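Local coordinates for protein aldehyde dehydrogenase (Anabaena variabilis, PDB 4H7N) that probably oxidises aldehydes to carboxylic acids with NAD+ as cofactor, at residues L267-I272 against S393-A398. Residues are numbered along the deposited sequence; the frame is centred on the assembly and turned at random.
Sequences LSIERI and SAAVFA
Leu267 and Ile269 meet Ser393 and Ala395 in a sparse, buried side-chain contact between two parallel strands that are not neighbours in their sheet. Strand 237-241 runs between them, so no hydrogen bond joins 267-272 to 393-398, and the two segments bury just 108 Å² together. At the N-terminal end of the two segments, CD2 of Leu267 lies 3.6 Å from OG of Ser393. In the leucine CG stands anti to the carbonyl carbon (chi1 -52°) and CD1 continues the chain (chi2 171°), leaving CD2 as the branch turned to the serine while the backbone stays apart, the CA atoms of Leu267 and Ser393 being 6.8 Å from each other. The serine hydroxyl has its polar partner in the intervening strand, a hydrogen bond with OD2 of Asp237, so the leucine methyl simply packs beside an oxygen already engaged. Further along, the CD1 methyl of Ile269 approaches CB of Ala395 at 4.4 Å, a loose apolar touch; the isoleucine also rests on Ala239 of the middle strand. This sheet belongs to the catalytic domain of the aldehyde dehydrogenase fold, and its mostly parallel strands are flanked by helices. Helix 247-259 covers the face on which the contact lies, taking Phe397 against Ala250, Ala253 and Ile254, and Ile272 also against Ile254. Arg271 instead carries its guanidinium group to the carbonyl oxygens of Leu384 and Ala385. The side chain of Leu267 is about 6 Å from that of Glu232, the predicted active-site residue, and packs against Leu392 and Thr424.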
# COMPACT_ATOMS: atom_id res chain seq x y z
N LEU A 267 12.49 -15.02 9.86
CA LEU A 267 11.96 -15.02 11.25
C LEU A 267 12.86 -15.70 12.26
O LEU A 267 12.49 -15.91 13.43
CB LEU A 267 10.62 -15.79 11.29
CG LEU A 267 9.63 -15.30 10.27
CD1 LEU A 267 8.41 -16.21 10.20
CD2 LEU A 267 9.27 -13.88 10.57
N SER A 268 14.06 -16.04 11.84
CA SER A 268 14.99 -16.68 12.71
C SER A 268 15.43 -15.65 13.77
O SER A 268 15.71 -14.49 13.42
CB SER A 268 16.25 -17.10 11.91
OG SER A 268 16.97 -17.99 12.71
N ILE A 269 15.58 -16.10 15.01
CA ILE A 269 16.21 -15.31 16.06
C ILE A 269 17.72 -15.25 15.72
O ILE A 269 18.38 -16.30 15.65
CB ILE A 269 16.01 -15.90 17.46
CG1 ILE A 269 14.53 -15.97 17.87
CG2 ILE A 269 16.84 -15.11 18.48
CD1 ILE A 269 13.79 -14.63 17.75
N GLU A 270 18.26 -14.06 15.51
CA GLU A 270 19.64 -13.93 15.11
C GLU A 270 20.50 -13.15 16.10
O GLU A 270 21.69 -13.02 15.90
CB GLU A 270 19.69 -13.26 13.74
CG GLU A 270 19.21 -14.17 12.60
CD GLU A 270 19.79 -13.85 11.20
OE1 GLU A 270 20.71 -13.02 11.09
OE2 GLU A 270 19.28 -14.43 10.21
N ARG A 271 19.89 -12.60 17.14
CA ARG A 271 20.61 -11.86 18.20
C ARG A 271 19.89 -12.09 19.52
O ARG A 271 18.69 -12.03 19.56
CB ARG A 271 20.54 -10.36 17.98
CG ARG A 271 20.90 -9.98 16.57
CD ARG A 271 20.85 -8.49 16.41
NE ARG A 271 19.56 -7.97 16.06
CZ ARG A 271 19.02 -6.84 16.55
NH1 ARG A 271 19.59 -6.17 17.55
NH2 ARG A 271 17.86 -6.42 16.09
N ILE A 272 20.65 -12.33 20.59
CA ILE A 272 20.09 -12.70 21.87
C ILE A 272 20.72 -11.83 22.97
O ILE A 272 21.96 -11.79 23.09
CB ILE A 272 20.36 -14.18 22.14
CG1 ILE A 272 19.71 -15.05 21.05
CG2 ILE A 272 19.74 -14.56 23.46
CD1 ILE A 272 20.37 -16.43 20.95
N SER A 393 10.51 -8.89 13.30
CA SER A 393 9.96 -9.42 14.54
C SER A 393 10.94 -9.35 15.69
O SER A 393 12.10 -8.99 15.50
CB SER A 393 9.55 -10.91 14.36
OG SER A 393 9.58 -11.31 13.00
N ALA A 394 10.50 -9.83 16.84
CA ALA A 394 11.32 -9.92 18.04
C ALA A 394 10.65 -10.81 19.09
O ALA A 394 9.50 -11.18 18.96
CB ALA A 394 11.58 -8.53 18.64
N ALA A 395 11.39 -11.12 20.13
CA ALA A 395 10.85 -11.89 21.26
C ALA A 395 11.30 -11.27 22.58
O ALA A 395 12.45 -10.82 22.69
CB ALA A 395 11.28 -13.32 21.17
N VAL A 396 10.43 -11.30 23.59
CA VAL A 396 10.78 -10.87 24.93
C VAL A 396 10.28 -11.89 25.92
O VAL A 396 9.12 -12.28 25.85
CB VAL A 396 10.11 -9.52 25.28
CG1 VAL A 396 10.56 -9.05 26.65
CG2 VAL A 396 10.47 -8.45 24.23
N PHE A 397 11.14 -12.27 26.87
CA PHE A 397 10.86 -13.23 27.90
C PHE A 397 10.99 -12.57 29.24
O PHE A 397 11.99 -11.89 29.55
CB PHE A 397 11.82 -14.41 27.87
CG PHE A 397 11.74 -15.25 26.64
CD1 PHE A 397 12.38 -14.85 25.48
CD2 PHE A 397 11.01 -16.44 26.63
CE1 PHE A 397 12.29 -15.59 24.33
CE2 PHE A 397 10.94 -17.21 25.49
CZ PHE A 397 11.59 -16.79 24.35
N ALA A 398 9.98 -12.79 30.06
CA ALA A 398 10.04 -12.38 31.43
C ALA A 398 9.17 -13.27 32.32
O ALA A 398 8.52 -14.23 31.86
CB ALA A 398 9.61 -10.91 31.55